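Local atomic coordinates of 11S globulin (Wrightia tinctoria, PDB entry 5WXU), a protein that probably serves as a seed storage reserve and binds the plant hormone auxin (indole-3-acetic acid) in its hexameric assembly. Residues E336-N341 against K396-Q401; G313-L318 against I455-P460; Y357-S362 against E404-K409; H353-V358 against G383-I388. All blocks are in the same frame, centred on the assembly; numbering follows the deposited sequence.

How the interactions relate
All four contacts belong to the C-terminal cupin half of the chain and illustrate how a beta barrel combines pairing within a sheet with packing between sheets. Interactions 3 and 4 lie nearer the chain's centre, buried, and share strand 354-359: 402-409 flanks it on one side and 385-388 on the other, so ladders of backbone bonds dominate. Interaction 1 joins strand 332-338 to strand 393-399 of the other sheet; its chemistry changes from an ion pair and methyl packing to polar links at a partly exposed turn. Interaction 2, also buried, sets methyls against one another and the backbone, with no hydrogen bond between its segments. Interactions 1 and 2 meet through the Y337-T314 backbone pairing.

Interaction 1. Residues E336-N341 against K396-Q401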
loop_
_atom_site.group_PDB
_atom_site.type_symbol
_atom_site.label_atom_id
_atom_site.label_comp_id
_atom_site.label_asym_id
_atom_site.label_seq_id
_atom_site.Cartn_x
_atom_site.Cartn_y
_atom_site.Cartn_z
ATOM N N GLU B 336 -18.191 10.859 -23.626
ATOM C CA GLU B 336 -19.471 11.497 -23.355
ATOM C C GLU B 336 -20.228 11.561 -24.661
ATOM O O GLU B 336 -19.681 11.908 -25.716
ATOM C CB GLU B 336 -19.287 12.919 -22.828
ATOM C CG GLU B 336 -18.525 13.069 -21.534
ATOM C CD GLU B 336 -18.380 14.547 -21.147
ATOM O OE1 GLU B 336 -18.343 15.385 -22.052
ATOM O OE2 GLU B 336 -18.299 14.858 -19.941
ATOM N N TYR B 337 -21.492 11.157 -24.606
ATOM C CA TYR B 337 -22.405 11.197 -25.752
ATOM C C TYR B 337 -23.610 12.033 -25.327
ATOM O O TYR B 337 -24.307 11.709 -24.401
ATOM C CB TYR B 337 -22.764 9.801 -26.233
ATOM C CG TYR B 337 -23.564 9.860 -27.475
ATOM C CD1 TYR B 337 -22.949 10.118 -28.715
ATOM C CD2 TYR B 337 -24.938 9.780 -27.418
ATOM C CE1 TYR B 337 -23.704 10.261 -29.893
ATOM C CE2 TYR B 337 -25.709 9.915 -28.563
ATOM C CZ TYR B 337 -25.097 10.142 -29.798
ATOM O OH TYR B 337 -25.907 10.231 -30.903
ATOM N N LEU B 338 -23.834 13.129 -26.040
ATOM C CA LEU B 338 -24.974 13.976 -25.826
ATOM C C LEU B 338 -25.906 13.930 -27.002
ATOM O O LEU B 338 -25.510 14.099 -28.140
ATOM C CB LEU B 338 -24.566 15.425 -25.554
ATOM C CG LEU B 338 -23.751 15.631 -24.280
ATOM C CD1 LEU B 338 -23.267 17.065 -24.217
ATOM C CD2 LEU B 338 -24.548 15.258 -23.042
ATOM N N TYR B 339 -27.182 13.736 -26.670
ATOM C CA TYR B 339 -28.232 13.943 -27.633
ATOM C C TYR B 339 -28.377 15.386 -28.033
ATOM O O TYR B 339 -27.919 16.322 -27.373
ATOM C CB TYR B 339 -29.549 13.387 -27.114
ATOM C CG TYR B 339 -29.569 11.878 -26.983
ATOM C CD1 TYR B 339 -29.506 11.073 -28.118
ATOM C CD2 TYR B 339 -29.680 11.261 -25.778
ATOM C CE1 TYR B 339 -29.519 9.693 -28.017
ATOM C CE2 TYR B 339 -29.705 9.877 -25.649
ATOM C CZ TYR B 339 -29.606 9.091 -26.754
ATOM O OH TYR B 339 -29.621 7.712 -26.595
ATOM N N PRO B 340 -29.129 15.611 -29.149
ATOM C CA PRO B 340 -29.160 17.001 -29.559
ATOM C C PRO B 340 -29.660 17.968 -28.503
ATOM O O PRO B 340 -30.632 17.688 -27.837
ATOM C CB PRO B 340 -30.087 16.975 -30.800
ATOM C CG PRO B 340 -29.857 15.661 -31.372
ATOM C CD PRO B 340 -29.603 14.699 -30.186
ATOM N N ASN B 341 -28.973 19.096 -28.338
ATOM C CA ASN B 341 -29.296 20.111 -27.344
ATOM C C ASN B 341 -29.119 19.758 -25.841
ATOM O O ASN B 341 -29.363 20.622 -24.983
ATOM C CB ASN B 341 -30.710 20.633 -27.530
ATOM C CG ASN B 341 -30.970 21.045 -28.973
ATOM O OD1 ASN B 341 -31.919 20.558 -29.604
ATOM N ND2 ASN B 341 -30.120 21.905 -29.492
ATOM N N LYS B 396 -20.899 22.603 -21.397
ATOM C CA LYS B 396 -20.987 22.078 -22.744
ATOM C C LYS B 396 -22.474 21.871 -23.060
ATOM O O LYS B 396 -23.245 21.402 -22.203
ATOM C CB LYS B 396 -20.248 20.700 -22.910
ATOM C CG LYS B 396 -18.824 20.600 -22.335
ATOM C CD LYS B 396 -18.104 19.246 -22.658
ATOM C CE LYS B 396 -17.583 18.479 -21.433
ATOM N NZ LYS B 396 -16.108 18.172 -21.522
ATOM N N GLN B 397 -22.863 22.198 -24.304
ATOM C CA GLN B 397 -24.198 21.864 -24.819
ATOM C C GLN B 397 -24.043 21.375 -26.238
ATOM O O GLN B 397 -23.351 22.028 -27.055
ATOM C CB GLN B 397 -25.098 23.071 -24.863
ATOM C CG GLN B 397 -26.504 22.734 -25.377
ATOM C CD GLN B 397 -27.501 23.811 -25.103
ATOM O OE1 GLN B 397 -27.168 25.000 -25.043
ATOM N NE2 GLN B 397 -28.765 23.403 -24.961
ATOM N N ALA B 398 -24.693 20.282 -26.528
ATOM C CA ALA B 398 -24.617 19.695 -27.888
ATOM C C ALA B 398 -25.450 20.548 -28.819
ATOM O O ALA B 398 -26.469 21.155 -28.415
ATOM C CB ALA B 398 -25.147 18.296 -27.938
ATOM N N GLY B 399 -25.040 20.564 -30.065
ATOM C CA GLY B 399 -25.865 21.176 -31.093
ATOM C C GLY B 399 -26.886 20.207 -31.614
ATOM O O GLY B 399 -27.107 19.111 -31.086
ATOM N N PRO B 400 -27.549 20.583 -32.738
ATOM C CA PRO B 400 -28.621 19.798 -33.329
ATOM C C PRO B 400 -28.295 18.376 -33.840
ATOM O O PRO B 400 -29.216 17.600 -34.032
ATOM C CB PRO B 400 -29.131 20.727 -34.466
ATOM C CG PRO B 400 -28.015 21.629 -34.756
ATOM C CD PRO B 400 -27.119 21.732 -33.580
ATOM N N GLN B 401 -27.027 18.017 -33.968
ATOM C CA GLN B 401 -26.615 16.680 -34.444
ATOM C C GLN B 401 -26.075 15.861 -33.249
ATOM O O GLN B 401 -25.606 14.730 -33.447
ATOM C CB GLN B 401 -25.540 16.726 -35.560
ATOM C CG GLN B 401 -26.094 17.022 -36.974
ATOM C CD GLN B 401 -26.642 18.429 -37.030
ATOM O OE1 GLN B 401 -25.921 19.398 -36.673
ATOM N NE2 GLN B 401 -27.938 18.569 -37.416
HETATM O O HOH W 1 -28.011 23.216 -29.136
#
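L338 and A398 meet where two strands from different sheets come together, L338 CB resting 3.8 Å from A398 CB. Past the end of the strand the carbons meet carbonyl oxygens instead: the A398 methyl lies near Y339 O, and P340 CG is 3.4 Å from P400 O.

The charged contribution comes from E336 and K396. The glutamate chain runs extended beyond CG, whereas the lysine bends at its last two torsions, and the two side chains cross at about a right angle. Their ion pair is long, E336 OE1 to K396 NZ at 3.6 Å, and the same oxygen lies nearer K396 CE.

Hydrogen bonds gather at N341. Its carbonyl accepts a nearly straight bond (176°) from Q397, NE2 to N341 O at 2.8 Å; with CG anti to the backbone N (chi1 -179°) and the chain extended, the amide is carried to the turn, and the acceptor lies in the amide plane. N341 N is shared between two weak bonds, to A398 O and to G399 O. A water donates to A398 O at 2.7 Å, though its link to N341 ND2 is unusually short and so doubtful, while P340 CA and N341 CA add CA-H...O contacts.

Together these contacts hold the two sheets of a cupin barrel against each other, with L338 and A398 inside and the hydrogen-bonded loop at P340-N341 at the margin.

Interaction 2. Residues G313-L318 against I455-P460. Unlike the reference sequence in segment 455-460: D459 (reference Gly).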
loop_
_atom_site.group_PDB
_atom_site.type_symbol
_atom_site.label_atom_id
_atom_site.label_comp_id
_atom_site.label_asym_id
_atom_site.label_seq_id
_atom_site.Cartn_x
_atom_site.Cartn_y
_atom_site.Cartn_z
ATOM N N GLY B 313 -28.249 11.736 -22.612
ATOM C CA GLY B 313 -27.088 10.969 -23.130
ATOM C C GLY B 313 -26.372 10.208 -21.999
ATOM O O GLY B 313 -26.997 9.861 -20.972
ATOM N N THR B 314 -25.097 9.917 -22.261
ATOM C CA THR B 314 -24.265 9.029 -21.410
ATOM C C THR B 314 -22.898 9.610 -21.133
ATOM O O THR B 314 -22.302 10.299 -21.938
ATOM C CB THR B 314 -24.045 7.642 -22.052
ATOM O OG1 THR B 314 -23.473 7.737 -23.377
ATOM C CG2 THR B 314 -25.315 6.909 -22.195
ATOM N N VAL B 315 -22.409 9.220 -19.960
ATOM C CA VAL B 315 -20.985 9.271 -19.615
ATOM C C VAL B 315 -20.464 7.863 -19.351
ATOM O O VAL B 315 -21.057 7.098 -18.549
ATOM C CB VAL B 315 -20.728 10.191 -18.392
ATOM C CG1 VAL B 315 -19.231 10.319 -18.159
ATOM C CG2 VAL B 315 -21.217 11.560 -18.695
ATOM N N SER B 316 -19.310 7.521 -19.973
ATOM C CA SER B 316 -18.696 6.187 -19.793
ATOM C C SER B 316 -17.259 6.494 -19.346
ATOM O O SER B 316 -16.444 7.075 -20.088
ATOM C CB SER B 316 -18.765 5.329 -21.030
ATOM O OG SER B 316 -20.090 5.279 -21.467
ATOM N N THR B 317 -17.039 6.241 -18.046
ATOM C CA THR B 317 -15.763 6.588 -17.360
ATOM C C THR B 317 -14.746 5.427 -17.396
ATOM O O THR B 317 -15.100 4.245 -17.488
ATOM C CB THR B 317 -15.978 6.837 -15.870
ATOM O OG1 THR B 317 -16.298 5.567 -15.231
ATOM C CG2 THR B 317 -16.954 7.929 -15.623
ATOM N N LEU B 318 -13.462 5.787 -17.420
ATOM C CA LEU B 318 -12.455 4.762 -17.515
ATOM C C LEU B 318 -11.361 5.192 -16.520
ATOM O O LEU B 318 -10.597 6.148 -16.772
ATOM C CB LEU B 318 -11.856 4.613 -18.895
ATOM C CG LEU B 318 -10.804 3.519 -19.087
ATOM C CD1 LEU B 318 -11.477 2.193 -18.816
ATOM C CD2 LEU B 318 -10.215 3.598 -20.476
ATOM N N ILE B 455 -28.428 13.915 -12.425
ATOM C CA ILE B 455 -26.980 13.899 -12.117
ATOM C C ILE B 455 -26.239 13.951 -13.424
ATOM O O ILE B 455 -26.423 13.056 -14.279
ATOM C CB ILE B 455 -26.568 12.621 -11.354
ATOM C CG1 ILE B 455 -27.195 12.646 -9.960
ATOM C CG2 ILE B 455 -25.076 12.509 -11.251
ATOM C CD1 ILE B 455 -26.974 11.384 -9.065
ATOM N N THR B 456 -25.376 14.968 -13.537
ATOM C CA THR B 456 -24.393 15.142 -14.618
ATOM C C THR B 456 -24.892 15.355 -16.045
ATOM O O THR B 456 -24.450 16.345 -16.706
ATOM C CB THR B 456 -23.377 13.973 -14.591
ATOM O OG1 THR B 456 -22.709 13.993 -13.320
ATOM C CG2 THR B 456 -22.373 14.029 -15.724
ATOM N N VAL B 457 -25.728 14.447 -16.550
ATOM C CA VAL B 457 -26.272 14.561 -17.921
ATOM C C VAL B 457 -27.624 15.219 -17.874
ATOM O O VAL B 457 -28.495 14.701 -17.227
ATOM C CB VAL B 457 -26.328 13.206 -18.678
ATOM C CG1 VAL B 457 -26.826 13.436 -20.110
ATOM C CG2 VAL B 457 -24.923 12.637 -18.761
ATOM N N LEU B 458 -27.754 16.397 -18.508
ATOM C CA LEU B 458 -28.982 17.156 -18.488
ATOM C C LEU B 458 -29.837 16.857 -19.701
ATOM O O LEU B 458 -29.384 16.943 -20.817
ATOM C CB LEU B 458 -28.742 18.657 -18.384
ATOM C CG LEU B 458 -27.920 19.088 -17.182
ATOM C CD1 LEU B 458 -27.549 20.529 -17.145
ATOM C CD2 LEU B 458 -28.638 18.670 -15.864
ATOM N N ASP B 459 -31.109 16.631 -19.405
ATOM C CA ASP B 459 -32.192 16.435 -20.388
ATOM C C ASP B 459 -32.396 17.802 -21.093
ATOM O O ASP B 459 -32.491 18.838 -20.422
ATOM C CB ASP B 459 -33.412 16.037 -19.561
ATOM C CG ASP B 459 -34.453 15.283 -20.330
ATOM O OD1 ASP B 459 -34.781 15.660 -21.493
ATOM O OD2 ASP B 459 -35.018 14.341 -19.711
ATOM N N PRO B 460 -32.431 17.839 -22.425
ATOM C CA PRO B 460 -32.771 19.151 -23.023
ATOM C C PRO B 460 -34.248 19.517 -22.683
ATOM O O PRO B 460 -34.516 20.678 -22.550
ATOM C CB PRO B 460 -32.557 18.939 -24.510
ATOM C CG PRO B 460 -32.556 17.450 -24.716
ATOM C CD PRO B 460 -32.324 16.763 -23.418
#
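V457 touches both G313 and V315, and it buries more surface here than any other residue of the pair of segments. Its two methyls divide the work. With CG1 anti to the backbone N (chi1 -177°), that methyl is set against the backbone of the facing strand, 3.3 Å from G313 N, while V457 CG2 reaches the side chain of V315.

V315 answers with a single branch. Its CG2 lies 3.9 Å from V457 CG2, the two side chains running antiparallel past one another, and the same methyl is 4.0 Å from T456 CG2, where the side chains cross at about a right angle. One branch of V315 thus touches two successive residues, and the contact between the segments is made by methyls and backbone.

G313 meets V457 through its backbone, N and O both lying near CG1. Its backbone angles (phi 143°, psi -157°) belong to the region that glycine readily occupies.

Strand 457-458 pairs with strand 343-349, and I344 of that strand touches both V315 and V457, while V457 also packs on L338 of strand 332-338. Strand 313-318 is itself held between 307-309 and 332-338, so the C-terminal strand of one sheet packs across the margin of the other.

Interaction 3. Residues Y357-S362 against E404-K409; sequences YVTRGS and ELYTVK
This is an antiparallel strand pairing interrupted by a classic beta bulge, in the six-stranded sheet of the C-terminal cupin barrel, where strand 354-359 runs beside 402-409. Y357 and Y406 form a hydrogen-bonded pair, Y357 N to Y406 O at 2.8 Å, and V358 faces L405 as a non-hydrogen-bonded pair. There the register slips by one: T359 and R360 both face E404, whose carbonyl receives T359 N at 3.0 Å and, weakly, R360 N; E404 N returns a bond to R360 O.

The bulge brings two side chains onto one carboxylate. E404 CG is anti to the backbone N (chi1 -174°) and the chain extended, which carries OE1 to T359 OG1 at 2.6 Å, on its anti side and out of the carboxylate plane. R360 NE also reaches OE1, weakly, while R360 NH2 makes a salt bridge to E404 OE2 at 2.8 Å; the guanidinium and carboxylate planes are nearly perpendicular (89°). R335 is a second cationic partner of OE2, so the carboxylate is probably kept charged.

On the other face V358 CG2 meets L405 CD2 at 3.5 Å. T359 and Y406 pack on V107 and I105 of strand 102-108, T359 CG2 resting 3.6 Å from Y406 CD1.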
loop_
_atom_site.group_PDB
_atom_site.type_symbol
_atom_site.label_atom_id
_atom_site.label_comp_id
_atom_site.label_asym_id
_atom_site.label_seq_id
_atom_site.Cartn_x
_atom_site.Cartn_y
_atom_site.Cartn_z
ATOM N N TYR B 357 -11.335 15.335 -27.260
ATOM C CA TYR B 357 -11.343 15.240 -28.729
ATOM C C TYR B 357 -12.752 15.002 -29.177
ATOM O O TYR B 357 -13.392 14.116 -28.697
ATOM C CB TYR B 357 -10.493 14.064 -29.126
ATOM C CG TYR B 357 -10.357 13.921 -30.612
ATOM C CD1 TYR B 357 -9.614 14.848 -31.337
ATOM C CD2 TYR B 357 -10.972 12.897 -31.282
ATOM C CE1 TYR B 357 -9.559 14.766 -32.726
ATOM C CE2 TYR B 357 -10.844 12.750 -32.651
ATOM C CZ TYR B 357 -10.116 13.702 -33.366
ATOM O OH TYR B 357 -10.060 13.596 -34.763
ATOM N N VAL B 358 -13.248 15.787 -30.127
ATOM C CA VAL B 358 -14.609 15.643 -30.596
ATOM C C VAL B 358 -14.651 14.656 -31.763
ATOM O O VAL B 358 -14.081 14.922 -32.831
ATOM C CB VAL B 358 -15.150 16.990 -31.063
ATOM C CG1 VAL B 358 -16.635 16.880 -31.402
ATOM C CG2 VAL B 358 -14.980 18.064 -30.039
ATOM N N THR B 359 -15.278 13.527 -31.561
ATOM C CA THR B 359 -15.347 12.505 -32.559
ATOM C C THR B 359 -16.551 12.617 -33.440
ATOM O O THR B 359 -16.492 12.082 -34.568
ATOM C CB THR B 359 -15.301 11.110 -31.966
ATOM O OG1 THR B 359 -16.162 11.056 -30.829
ATOM C CG2 THR B 359 -13.862 10.847 -31.518
ATOM N N ARG B 360 -17.604 13.270 -32.961
ATOM C CA ARG B 360 -18.888 13.324 -33.703
ATOM C C ARG B 360 -19.599 14.553 -33.323
ATOM O O ARG B 360 -19.665 14.941 -32.140
ATOM C CB ARG B 360 -19.815 12.154 -33.409
ATOM C CG ARG B 360 -19.368 10.803 -33.865
ATOM C CD ARG B 360 -20.503 9.769 -33.874
ATOM N NE ARG B 360 -20.304 8.711 -32.866
ATOM C CZ ARG B 360 -21.261 7.896 -32.379
ATOM N NH1 ARG B 360 -22.535 7.984 -32.802
ATOM N NH2 ARG B 360 -20.936 6.978 -31.446
ATOM N N GLY B 361 -20.238 15.202 -34.283
ATOM C CA GLY B 361 -21.136 16.258 -33.861
ATOM C C GLY B 361 -20.523 17.590 -33.590
ATOM O O GLY B 361 -19.420 17.896 -34.056
ATOM N N SER B 362 -21.188 18.385 -32.766
ATOM C CA SER B 362 -20.777 19.729 -32.485
ATOM C C SER B 362 -21.514 20.225 -31.262
ATOM O O SER B 362 -22.453 19.607 -30.797
ATOM C CB SER B 362 -21.066 20.684 -33.672
ATOM O OG SER B 362 -22.468 20.741 -33.880
ATOM N N GLU B 404 -20.334 13.907 -29.524
ATOM C CA GLU B 404 -19.581 12.801 -28.917
ATOM C C GLU B 404 -18.148 13.304 -28.698
ATOM O O GLU B 404 -17.509 13.880 -29.588
ATOM C CB GLU B 404 -19.528 11.544 -29.759
ATOM C CG GLU B 404 -18.844 10.370 -28.986
ATOM C CD GLU B 404 -18.676 9.181 -29.872
ATOM O OE1 GLU B 404 -18.164 9.364 -30.978
ATOM O OE2 GLU B 404 -19.180 8.081 -29.559
ATOM N N LEU B 405 -17.634 13.078 -27.485
ATOM C CA LEU B 405 -16.285 13.459 -27.104
ATOM C C LEU B 405 -15.639 12.259 -26.384
ATOM O O LEU B 405 -16.307 11.528 -25.648
ATOM C CB LEU B 405 -16.372 14.564 -26.001
ATOM C CG LEU B 405 -17.143 15.847 -26.060
ATOM C CD1 LEU B 405 -16.951 16.632 -24.782
ATOM C CD2 LEU B 405 -16.638 16.697 -27.237
ATOM N N TYR B 406 -14.340 12.133 -26.544
ATOM C CA TYR B 406 -13.450 11.330 -25.682
ATOM C C TYR B 406 -12.495 12.295 -24.965
ATOM O O TYR B 406 -11.916 13.194 -25.591
ATOM C CB TYR B 406 -12.645 10.325 -26.434
ATOM C CG TYR B 406 -13.420 9.184 -27.045
ATOM C CD1 TYR B 406 -14.177 9.341 -28.256
ATOM C CD2 TYR B 406 -13.412 7.916 -26.465
ATOM C CE1 TYR B 406 -14.865 8.293 -28.783
ATOM C CE2 TYR B 406 -14.102 6.861 -27.035
ATOM C CZ TYR B 406 -14.810 7.050 -28.194
ATOM O OH TYR B 406 -15.491 6.029 -28.781
ATOM N N THR B 407 -12.328 12.094 -23.663
ATOM C CA THR B 407 -11.519 12.964 -22.817
ATOM C C THR B 407 -10.516 12.162 -22.072
ATOM O O THR B 407 -10.818 11.065 -21.632
ATOM C CB THR B 407 -12.396 13.740 -21.863
ATOM O OG1 THR B 407 -13.333 14.513 -22.650
ATOM C CG2 THR B 407 -11.663 14.650 -21.065
ATOM N N VAL B 408 -9.304 12.673 -22.064
ATOM C CA VAL B 408 -8.172 12.095 -21.272
ATOM C C VAL B 408 -7.969 13.042 -20.149
ATOM O O VAL B 408 -7.901 14.271 -20.341
ATOM C CB VAL B 408 -6.914 12.009 -22.134
ATOM C CG1 VAL B 408 -5.690 11.630 -21.252
ATOM C CG2 VAL B 408 -7.174 10.983 -23.198
ATOM N N LYS B 409 -7.769 12.508 -18.914
ATOM C CA LYS B 409 -7.561 13.402 -17.764
ATOM C C LYS B 409 -6.291 13.005 -17.065
ATOM O O LYS B 409 -5.948 11.807 -17.027
ATOM C CB LYS B 409 -8.729 13.388 -16.788
ATOM C CG LYS B 409 -10.011 13.963 -17.367
ATOM C CD LYS B 409 -11.115 14.060 -16.354
ATOM C CE LYS B 409 -12.385 14.465 -17.098
ATOM N NZ LYS B 409 -13.379 15.008 -16.123
#

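Interaction 4. Residues H353-V358 against G383-I388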
loop_
_atom_site.group_PDB
_atom_site.type_symbol
_atom_site.label_atom_id
_atom_site.label_comp_id
_atom_site.label_asym_id
_atom_site.label_seq_id
_atom_site.Cartn_x
_atom_site.Cartn_y
_atom_site.Cartn_z
ATOM N N HIS B 353 -6.108 18.041 -15.340
ATOM C CA HIS B 353 -6.457 18.695 -16.622
ATOM C C HIS B 353 -7.261 17.761 -17.500
ATOM O O HIS B 353 -7.146 16.507 -17.424
ATOM C CB HIS B 353 -5.257 19.122 -17.374
ATOM C CG HIS B 353 -4.308 19.898 -16.590
ATOM N ND1 HIS B 353 -4.670 21.019 -15.883
ATOM C CD2 HIS B 353 -2.983 19.715 -16.394
ATOM C CE1 HIS B 353 -3.593 21.509 -15.305
ATOM N NE2 HIS B 353 -2.560 20.720 -15.579
ATOM N N SER B 354 -8.139 18.344 -18.345
ATOM C CA SER B 354 -8.896 17.522 -19.294
ATOM C C SER B 354 -8.493 17.888 -20.709
ATOM O O SER B 354 -8.346 19.064 -21.053
ATOM C CB SER B 354 -10.436 17.589 -19.109
ATOM O OG SER B 354 -10.908 18.903 -19.301
ATOM N N ILE B 355 -8.266 16.853 -21.497
ATOM C CA ILE B 355 -7.937 16.993 -22.915
ATOM C C ILE B 355 -9.033 16.231 -23.690
ATOM O O ILE B 355 -9.108 14.976 -23.666
ATOM C CB ILE B 355 -6.564 16.382 -23.217
ATOM C CG1 ILE B 355 -5.487 16.992 -22.348
ATOM C CG2 ILE B 355 -6.226 16.488 -24.689
ATOM C CD1 ILE B 355 -5.216 16.282 -21.037
ATOM N N SER B 356 -9.881 16.987 -24.408
ATOM C CA SER B 356 -11.059 16.416 -25.127
ATOM C C SER B 356 -10.891 16.419 -26.631
ATOM O O SER B 356 -10.304 17.328 -27.164
ATOM C CB SER B 356 -12.302 17.172 -24.819
ATOM O OG SER B 356 -12.656 17.101 -23.430
ATOM N N TYR B 357 -11.335 15.335 -27.260
ATOM C CA TYR B 357 -11.343 15.240 -28.729
ATOM C C TYR B 357 -12.752 15.002 -29.177
ATOM O O TYR B 357 -13.392 14.116 -28.697
ATOM C CB TYR B 357 -10.493 14.064 -29.126
ATOM C CG TYR B 357 -10.357 13.921 -30.612
ATOM C CD1 TYR B 357 -9.614 14.848 -31.337
ATOM C CD2 TYR B 357 -10.972 12.897 -31.282
ATOM C CE1 TYR B 357 -9.559 14.766 -32.726
ATOM C CE2 TYR B 357 -10.844 12.750 -32.651
ATOM C CZ TYR B 357 -10.116 13.702 -33.366
ATOM O OH TYR B 357 -10.060 13.596 -34.763
ATOM N N VAL B 358 -13.248 15.787 -30.127
ATOM C CA VAL B 358 -14.609 15.643 -30.596
ATOM C C VAL B 358 -14.651 14.656 -31.763
ATOM O O VAL B 358 -14.081 14.922 -32.831
ATOM C CB VAL B 358 -15.150 16.990 -31.063
ATOM C CG1 VAL B 358 -16.635 16.880 -31.402
ATOM C CG2 VAL B 358 -14.980 18.064 -30.039
ATOM N N GLY B 383 -13.192 16.614 -34.991
ATOM C CA GLY B 383 -11.779 16.725 -35.298
ATOM C C GLY B 383 -11.003 17.701 -34.469
ATOM O O GLY B 383 -9.793 17.737 -34.587
ATOM N N GLN B 384 -11.646 18.484 -33.611
ATOM C CA GLN B 384 -10.989 19.413 -32.769
ATOM C C GLN B 384 -10.626 18.771 -31.403
ATOM O O GLN B 384 -11.388 17.960 -30.890
ATOM C CB GLN B 384 -11.791 20.688 -32.547
ATOM C CG GLN B 384 -12.076 21.472 -33.852
ATOM C CD GLN B 384 -12.877 22.730 -33.598
ATOM O OE1 GLN B 384 -13.794 22.709 -32.815
ATOM N NE2 GLN B 384 -12.456 23.859 -34.184
ATOM N N LEU B 385 -9.498 19.240 -30.870
ATOM C CA LEU B 385 -9.050 19.012 -29.510
ATOM C C LEU B 385 -9.282 20.246 -28.649
ATOM O O LEU B 385 -9.046 21.371 -29.103
ATOM C CB LEU B 385 -7.549 18.723 -29.549
ATOM C CG LEU B 385 -6.873 18.013 -28.362
ATOM C CD1 LEU B 385 -7.209 16.519 -28.402
ATOM C CD2 LEU B 385 -5.356 18.238 -28.334
ATOM N N PHE B 386 -9.645 20.071 -27.378
ATOM C CA PHE B 386 -9.728 21.219 -26.424
ATOM C C PHE B 386 -9.264 20.842 -25.035
ATOM O O PHE B 386 -9.510 19.669 -24.576
ATOM C CB PHE B 386 -11.096 21.969 -26.374
ATOM C CG PHE B 386 -12.295 21.155 -26.032
ATOM C CD1 PHE B 386 -12.728 21.071 -24.717
ATOM C CD2 PHE B 386 -13.059 20.528 -27.000
ATOM C CE1 PHE B 386 -13.849 20.366 -24.361
ATOM C CE2 PHE B 386 -14.166 19.789 -26.651
ATOM C CZ PHE B 386 -14.601 19.746 -25.318
ATOM N N ILE B 387 -8.518 21.771 -24.442
ATOM C CA ILE B 387 -7.884 21.574 -23.133
ATOM C C ILE B 387 -8.607 22.451 -22.124
ATOM O O ILE B 387 -8.794 23.613 -22.366
ATOM C CB ILE B 387 -6.369 21.910 -23.167
ATOM C CG1 ILE B 387 -5.541 20.831 -23.850
ATOM C CG2 ILE B 387 -5.796 21.953 -21.761
ATOM C CD1 ILE B 387 -6.024 20.332 -25.106
ATOM N N ILE B 388 -9.074 21.869 -21.023
ATOM C CA ILE B 388 -9.619 22.575 -19.900
ATOM C C ILE B 388 -8.694 22.327 -18.691
ATOM O O ILE B 388 -8.711 21.203 -18.155
ATOM C CB ILE B 388 -11.037 22.198 -19.562
ATOM C CG1 ILE B 388 -11.942 22.481 -20.754
ATOM C CG2 ILE B 388 -11.530 23.072 -18.441
ATOM C CD1 ILE B 388 -13.180 21.716 -20.766
HETATM O O HOH W 2 -11.241 19.082 -22.041
#
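F386 O is gripped by S356 N at 2.7 Å, nearly along the C=O axis, and by a water that donates to it at 3.1 Å. The setting is an antiparallel ladder of the C-terminal cupin barrel, with 385-388 the last strand of its sheet and L385 bonded on to L52. S354 and S356 exchange pairs of backbone bonds with I388 and F386 respectively, and V358 continues the series, its N bonding to Q384 O and its O receiving G383 N at 2.9 Å. The water also hydrogen-bonds S356 OG, which pairs with T407 as well, and S354 OG in one of its two conformers.

On one face I355 CG2 lies alongside L385 and I387, 3.8 Å from L385 CD1, on a side covered by I80 and A82 of strand 80-87. Y357 brings CE1 within 3.5 Å of G383 O, its hydroxyl bonding to R84.

The serine face is the barrel interior. F386 takes a chi1 of 58°, which folds the ring back across the neighbouring strand. V358 CG2 meets the ring at its edge, 3.9 Å from F386 CE2, while S356 CB makes a CH-pi contact over one face, 3.6 Å from the F386 ring centroid.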